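Side-chain contacts in MHC class I antigen (PDB 7CPO), which binds a peptide in the groove of its outer domain and probably presents it at the cell surface to T cells: residues A[136-139]-A[140-143]; A[149-152]-A[153-156]; A[60-63]-A[64-68]. One frame throughout, in Å; residues are numbered along the deposited sequence.

In the fold
From the N terminus, the chain first reaches interaction 3 (60-68), where loop passes into helix 62-87, one wall of the peptide groove. It then runs through the second half of the eight-stranded sheet to interaction 1 (136-143), which joins edge strand 133-136 to helix 141-149. Interaction 2 (149-156) follows at the break between that helix and helix 152-176, which together form the other wall. Each contact closes a single turn of backbone; the three come in series, and none nests or crosses. Interactions 1 and 2 have centres 18 Å apart, whereas interaction 3 lies on the facing wall, its centre 26 Å from that of interaction 2 and 34 Å from that of interaction 1.

Interaction 1: residues A[136-139]-A[140-143]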
loop_
_atom_site.group_PDB
_atom_site.type_symbol
_atom_site.label_atom_id
_atom_site.label_comp_id
_atom_site.label_asym_id
_atom_site.label_seq_id
_atom_site.Cartn_x
_atom_site.Cartn_y
_atom_site.Cartn_z
ATOM N N ALA A 136 -23.158 1.725 -11.480
ATOM C CA ALA A 136 -22.349 1.977 -12.663
ATOM C C ALA A 136 -21.857 3.414 -12.657
ATOM O O ALA A 136 -22.604 4.336 -12.328
ATOM C CB ALA A 136 -23.166 1.723 -13.932
ATOM N N ALA A 137 -20.600 3.607 -13.037
ATOM C CA ALA A 137 -20.035 4.949 -12.986
ATOM C C ALA A 137 -20.353 5.770 -14.230
ATOM O O ALA A 137 -20.291 7.000 -14.169
ATOM C CB ALA A 137 -18.515 4.882 -12.766
ATOM N N ASP A 138 -20.699 5.129 -15.347
ATOM C CA ASP A 138 -20.968 5.834 -16.595
ATOM C C ASP A 138 -21.912 4.990 -17.440
ATOM O O ASP A 138 -22.313 3.891 -17.045
ATOM C CB ASP A 138 -19.672 6.136 -17.346
ATOM C CG ASP A 138 -18.886 4.890 -17.676
ATOM O OD1 ASP A 138 -19.484 3.805 -17.836
ATOM O OD2 ASP A 138 -17.645 4.996 -17.783
ATOM N N VAL A 139 -22.229 5.487 -18.635
ATOM C CA VAL A 139 -23.228 4.822 -19.472
ATOM C C VAL A 139 -22.685 3.520 -20.068
ATOM O O VAL A 139 -23.465 2.561 -20.183
ATOM C CB VAL A 139 -23.805 5.789 -20.531
ATOM C CG1 VAL A 139 -22.733 6.562 -21.291
ATOM C CG2 VAL A 139 -24.734 5.063 -21.483
ATOM N N PRO A 140 -21.387 3.383 -20.415
ATOM C CA PRO A 140 -20.896 2.036 -20.776
ATOM C C PRO A 140 -21.049 1.010 -19.668
ATOM O O PRO A 140 -21.471 -0.121 -19.937
ATOM C CB PRO A 140 -19.419 2.275 -21.118
ATOM C CG PRO A 140 -19.387 3.641 -21.618
ATOM C CD PRO A 140 -20.375 4.400 -20.754
ATOM N N ALA A 141 -20.723 1.367 -18.423
ATOM C CA ALA A 141 -20.897 0.417 -17.328
ATOM C C ALA A 141 -22.351 -0.014 -17.146
ATOM O O ALA A 141 -22.603 -1.064 -16.533
ATOM C CB ALA A 141 -20.375 1.008 -16.030
ATOM N N GLN A 142 -23.312 0.747 -17.687
ATOM C CA GLN A 142 -24.712 0.346 -17.576
ATOM C C GLN A 142 -24.983 -0.953 -18.302
ATOM O O GLN A 142 -25.921 -1.672 -17.937
ATOM C CB GLN A 142 -25.637 1.453 -18.079
ATOM C CG GLN A 142 -25.807 2.548 -17.040
ATOM C CD GLN A 142 -26.355 3.824 -17.611
ATOM O OE1 GLN A 142 -27.008 3.820 -18.657
ATOM N NE2 GLN A 142 -26.078 4.939 -16.936
ATOM N N ASN A 143 -24.160 -1.296 -19.292
ATOM C CA ASN A 143 -24.205 -2.644 -19.848
ATOM C C ASN A 143 -23.948 -3.684 -18.758
ATOM O O ASN A 143 -24.707 -4.644 -18.602
ATOM C CB ASN A 143 -23.185 -2.767 -20.987
ATOM C CG ASN A 143 -23.434 -1.756 -22.119
ATOM O OD1 ASN A 143 -24.509 -1.735 -22.728
ATOM N ND2 ASN A 143 -22.441 -0.905 -22.389
#
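A136 and A141 bring their CA atoms to 5.1 Å of each other as the chain leaves strand 133-136, turns back and starts helix 141-149. Q142 N donates to V139 O at 3.1 Å and more weakly to D138 O, and N143 N donates to P140 O. These first bonds reach mainly three residues back, as expected where the helix is only beginning to form its bonds. P140 has no N-H to offer here, and the side chain of D138 takes the next one: A141 N reaches D138 OD1 at 2.8 Å, with a nearly straight N-H...O angle of 171°. A chi1 of 59°, which sets CG between the backbone N and the carbonyl carbon, carries the carboxylate to this capping bond. This turn lies in the class I peptide-binding fold, where the last strand of the sheet hands over to the helical wall of the groove. The P140 ring stands at about a right angle to the D138 side chain, its CD 3.1 Å from OD1. A136 CB packs on A141 CB at 3.6 Å, and A141 also touches Y124 of strand 122-128. Q142 extends back over the turn, its CD 3.8 Å from V139 CA, while P140 leans on Y87 of helix 62-87.

Interaction 2: residues A[149-152]-A[153-156]; sequences DADF and RDNE
D151 reaches the first turn of helix 152-176 with its side chain, meeting D154. From CB the chain runs with CG anti to the backbone N (chi1 -163°), bringing CG to 3.4 Å from D154 CB. There the two oxygens part. OD1 accepts from D154 N at 3.4 Å, a weak but fairly straight capping bond to the N-cap residue. OD2 turns to the side chain of D154, 3.4 Å from its CB and 3.6 Å from its OD1, with the two carboxylate planes 68° apart. The backbone of D151 is the centre of an inverse gamma turn, and its carbonyl O takes the N-H of N155 at 2.9 Å; E156 N likewise bonds to F152 O. The N155 amide ties the turn to its surroundings, through ND2 to W148 O and through OD1 to W134 NE1. The helix thus restarts just after the break in this wall of the groove. Outside the turn, D151 OD2 and D154 OD1 each form a salt bridge to a basic side chain of the bound peptide, so the close approach of two negative groups is probably offset by peptide charge and by the positive end of the helix.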
loop_
_atom_site.group_PDB
_atom_site.type_symbol
_atom_site.label_atom_id
_atom_site.label_comp_id
_atom_site.label_asym_id
_atom_site.label_seq_id
_atom_site.Cartn_x
_atom_site.Cartn_y
_atom_site.Cartn_z
ATOM N N ASP A 149 -27.362 -6.713 -12.107
ATOM C CA ASP A 149 -28.557 -6.425 -11.314
ATOM C C ASP A 149 -29.532 -7.587 -11.354
ATOM O O ASP A 149 -30.172 -7.900 -10.346
ATOM C CB ASP A 149 -29.267 -5.169 -11.814
ATOM C CG ASP A 149 -28.760 -3.887 -11.155
ATOM O OD1 ASP A 149 -27.864 -3.971 -10.270
ATOM O OD2 ASP A 149 -29.237 -2.788 -11.555
ATOM N N ALA A 150 -29.635 -8.260 -12.492
ATOM C CA ALA A 150 -30.604 -9.337 -12.645
ATOM C C ALA A 150 -30.138 -10.683 -12.106
ATOM O O ALA A 150 -30.945 -11.618 -12.081
ATOM C CB ALA A 150 -30.976 -9.487 -14.119
ATOM N N ASP A 151 -28.877 -10.818 -11.685
ATOM C CA ASP A 151 -28.360 -12.104 -11.199
ATOM C C ASP A 151 -28.510 -12.183 -9.678
ATOM O O ASP A 151 -27.534 -12.154 -8.923
ATOM C CB ASP A 151 -26.908 -12.288 -11.629
ATOM C CG ASP A 151 -26.448 -13.721 -11.531
ATOM O OD1 ASP A 151 -27.150 -14.532 -10.860
ATOM O OD2 ASP A 151 -25.389 -14.044 -12.123
ATOM N N PHE A 152 -29.773 -12.314 -9.251
ATOM C CA PHE A 152 -30.126 -12.215 -7.837
ATOM C C PHE A 152 -29.321 -13.189 -6.993
ATOM O O PHE A 152 -28.817 -12.822 -5.919
ATOM C CB PHE A 152 -31.633 -12.462 -7.649
ATOM C CG PHE A 152 -32.495 -11.497 -8.410
ATOM C CD1 PHE A 152 -32.084 -10.170 -8.581
ATOM C CD2 PHE A 152 -33.697 -11.903 -8.986
ATOM C CE1 PHE A 152 -32.861 -9.266 -9.305
ATOM C CE2 PHE A 152 -34.476 -11.000 -9.702
ATOM C CZ PHE A 152 -34.054 -9.684 -9.870
ATOM N N ARG A 153 -29.182 -14.433 -7.468
ATOM C CA ARG A 153 -28.485 -15.457 -6.695
ATOM C C ARG A 153 -27.006 -15.109 -6.525
ATOM O O ARG A 153 -26.472 -15.162 -5.410
ATOM C CB ARG A 153 -28.667 -16.826 -7.361
ATOM C CG ARG A 153 -28.426 -18.013 -6.436
ATOM C CD ARG A 153 -29.188 -19.265 -6.901
ATOM N NE ARG A 153 -29.971 -19.847 -5.813
ATOM C CZ ARG A 153 -31.272 -20.118 -5.876
ATOM N NH1 ARG A 153 -31.957 -19.880 -6.991
ATOM N NH2 ARG A 153 -31.892 -20.632 -4.818
ATOM N N ASP A 154 -26.331 -14.732 -7.617
ATOM C CA ASP A 154 -24.913 -14.401 -7.517
ATOM C C ASP A 154 -24.708 -13.175 -6.646
ATOM O O ASP A 154 -23.753 -13.118 -5.864
ATOM C CB ASP A 154 -24.300 -14.188 -8.906
ATOM C CG ASP A 154 -22.976 -14.932 -9.084
ATOM O OD1 ASP A 154 -22.618 -15.244 -10.234
ATOM O OD2 ASP A 154 -22.284 -15.209 -8.079
ATOM N N ASN A 155 -25.602 -12.191 -6.750
ATOM C CA ASN A 155 -25.482 -11.022 -5.888
ATOM C C ASN A 155 -25.591 -11.403 -4.420
ATOM O O ASN A 155 -24.944 -10.778 -3.575
ATOM C CB ASN A 155 -26.547 -9.993 -6.251
ATOM C CG ASN A 155 -26.284 -9.336 -7.583
ATOM O OD1 ASN A 155 -25.132 -9.263 -8.047
ATOM N ND2 ASN A 155 -27.358 -8.851 -8.217
ATOM N N GLU A 156 -26.376 -12.439 -4.098
ATOM C CA GLU A 156 -26.464 -12.863 -2.706
ATOM C C GLU A 156 -25.205 -13.603 -2.264
ATOM O O GLU A 156 -24.778 -13.454 -1.113
ATOM C CB GLU A 156 -27.706 -13.712 -2.462
ATOM C CG GLU A 156 -29.000 -12.905 -2.563
ATOM C CD GLU A 156 -29.456 -12.272 -1.233
ATOM O OE1 GLU A 156 -28.628 -12.121 -0.298
ATOM O OE2 GLU A 156 -30.649 -11.893 -1.137
#

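Interaction 3: residues A[60-63]-A[64-68]; sequences PDYW and ERNTL
D61 and R65 make the first of the backbone bonds that start helix 62-87: R65 N donates to D61 O at 2.9 Å, and N66 N to Y62 O at 3.1 Å. A water bridges the start of the helix, donating to P60 O and accepting from E64 N.

Two side chains return to carbonyls one turn back. N66 ND2 reaches Y62 O at 2.8 Å, so this oxygen is gripped by two donors of one residue, coming from opposite faces of its plane. T67 repeats the pattern on W63 O through OG1, in a bond modelled so short that its exact length is doubtful, and through N at 3.0 Å. T67 OG1 also bonds to Y45 N of strand 44-47, which joins the helix to the sheet edge.

Contacts with ring faces involve the same residues. N66 has CG anti to the carbonyl carbon (chi1 -80°), which directs the amide back toward Y62, and the bond to Y62 O fixes ND2 3.3 Å above the Y62 ring plane, over its centre, with amide and ring planes 55° apart. Y62 in turn places its CD2 edge over the face of the W63 ring, 3.6 Å above that plane.

The R65 guanidinium lays one face over the backbone carbonyl O of D61, while its NH2 forms a salt bridge with D59 OD2; E64 OE2 forms another with R44 NH2.

Y62 OH bonds to Y173 and Y45, W63 NE1 to E56, and N66 OD1 to the backbone of the bound peptide, R65 NE to one of its polar side chains. Such a tyrosine cluster beside peptide-contacting helix residues is typical of the class I groove, probably at the end that receives the peptide's N terminus.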
loop_
_atom_site.group_PDB
_atom_site.type_symbol
_atom_site.label_atom_id
_atom_site.label_comp_id
_atom_site.label_asym_id
_atom_site.label_seq_id
_atom_site.Cartn_x
_atom_site.Cartn_y
_atom_site.Cartn_z
ATOM N N PRO A 60 -6.576 -28.408 4.543
ATOM C CA PRO A 60 -5.389 -28.762 3.756
ATOM C C PRO A 60 -5.513 -28.412 2.281
ATOM O O PRO A 60 -4.497 -28.443 1.576
ATOM C CB PRO A 60 -5.268 -30.282 3.974
ATOM C CG PRO A 60 -6.681 -30.713 4.251
ATOM C CD PRO A 60 -7.275 -29.596 5.064
ATOM N N ASP A 61 -6.694 -28.042 1.798
ATOM C CA ASP A 61 -6.882 -27.688 0.395
ATOM C C ASP A 61 -6.858 -26.188 0.147
ATOM O O ASP A 61 -7.076 -25.757 -0.994
ATOM C CB ASP A 61 -8.201 -28.260 -0.124
ATOM C CG ASP A 61 -8.274 -29.771 0.020
ATOM O OD1 ASP A 61 -8.893 -30.246 1.000
ATOM O OD2 ASP A 61 -7.700 -30.473 -0.838
ATOM N N TYR A 62 -6.593 -25.398 1.193
ATOM C CA TYR A 62 -6.599 -23.939 1.110
ATOM C C TYR A 62 -5.800 -23.409 -0.082
ATOM O O TYR A 62 -6.276 -22.543 -0.827
ATOM C CB TYR A 62 -6.048 -23.380 2.420
ATOM C CG TYR A 62 -6.051 -21.881 2.543
ATOM C CD1 TYR A 62 -7.190 -21.195 2.973
ATOM C CD2 TYR A 62 -4.900 -21.142 2.275
ATOM C CE1 TYR A 62 -7.184 -19.807 3.112
ATOM C CE2 TYR A 62 -4.882 -19.751 2.418
ATOM C CZ TYR A 62 -6.024 -19.097 2.843
ATOM O OH TYR A 62 -6.005 -17.729 2.966
ATOM N N TRP A 63 -4.577 -23.912 -0.276
ATOM C CA TRP A 63 -3.707 -23.358 -1.310
ATOM C C TRP A 63 -4.180 -23.741 -2.713
ATOM O O TRP A 63 -4.129 -22.913 -3.634
ATOM C CB TRP A 63 -2.263 -23.797 -1.053
ATOM C CG TRP A 63 -1.817 -23.349 0.311
ATOM C CD1 TRP A 63 -1.572 -24.141 1.401
ATOM C CD2 TRP A 63 -1.638 -21.993 0.754
ATOM N NE1 TRP A 63 -1.217 -23.362 2.481
ATOM C CE2 TRP A 63 -1.259 -22.041 2.109
ATOM C CE3 TRP A 63 -1.729 -20.748 0.124
ATOM C CZ2 TRP A 63 -0.989 -20.888 2.846
ATOM C CZ3 TRP A 63 -1.458 -19.615 0.851
ATOM C CH2 TRP A 63 -1.097 -19.691 2.202
ATOM N N GLU A 64 -4.665 -24.973 -2.899
ATOM C CA GLU A 64 -5.184 -25.347 -4.209
ATOM C C GLU A 64 -6.452 -24.568 -4.540
ATOM O O GLU A 64 -6.593 -24.047 -5.656
ATOM C CB GLU A 64 -5.455 -26.855 -4.289
ATOM C CG GLU A 64 -4.225 -27.714 -4.188
ATOM C CD GLU A 64 -3.151 -27.386 -5.226
ATOM O OE1 GLU A 64 -3.476 -27.199 -6.431
ATOM O OE2 GLU A 64 -1.967 -27.323 -4.813
ATOM N N ARG A 65 -7.398 -24.496 -3.592
ATOM C CA ARG A 65 -8.657 -23.796 -3.860
ATOM C C ARG A 65 -8.409 -22.334 -4.223
ATOM O O ARG A 65 -8.886 -21.855 -5.258
ATOM C CB ARG A 65 -9.600 -23.908 -2.658
ATOM C CG ARG A 65 -11.056 -23.520 -2.960
ATOM C CD ARG A 65 -11.992 -24.092 -1.900
ATOM N NE ARG A 65 -11.503 -23.658 -0.618
ATOM C CZ ARG A 65 -11.133 -24.459 0.366
ATOM N NH1 ARG A 65 -11.265 -25.762 0.246
ATOM N NH2 ARG A 65 -10.651 -23.934 1.481
ATOM N N ASN A 66 -7.618 -21.622 -3.409
ATOM C CA ASN A 66 -7.316 -20.223 -3.707
ATOM C C ASN A 66 -6.563 -20.076 -5.025
ATOM O O ASN A 66 -6.804 -19.127 -5.785
ATOM C CB ASN A 66 -6.501 -19.613 -2.573
ATOM C CG ASN A 66 -7.350 -19.210 -1.376
ATOM O OD1 ASN A 66 -7.944 -18.129 -1.361
ATOM N ND2 ASN A 66 -7.379 -20.059 -0.347
ATOM N N THR A 67 -5.642 -20.995 -5.311
ATOM C CA THR A 67 -4.931 -20.982 -6.590
ATOM C C THR A 67 -5.896 -21.139 -7.775
ATOM O O THR A 67 -5.837 -20.372 -8.744
ATOM C CB THR A 67 -3.881 -22.098 -6.590
ATOM O OG1 THR A 67 -2.902 -21.834 -5.582
ATOM C CG2 THR A 67 -3.191 -22.222 -7.933
ATOM N N LEU A 68 -6.788 -22.138 -7.722
ATOM C CA LEU A 68 -7.738 -22.348 -8.819
ATOM C C LEU A 68 -8.644 -21.129 -9.007
ATOM O O LEU A 68 -8.845 -20.662 -10.131
ATOM C CB LEU A 68 -8.569 -23.619 -8.576
ATOM C CG LEU A 68 -7.828 -24.971 -8.608
ATOM C CD1 LEU A 68 -8.557 -26.066 -7.824
ATOM C CD2 LEU A 68 -7.564 -25.446 -10.044
HETATM O O HOH W 1 -3.650 -26.971 -0.724
#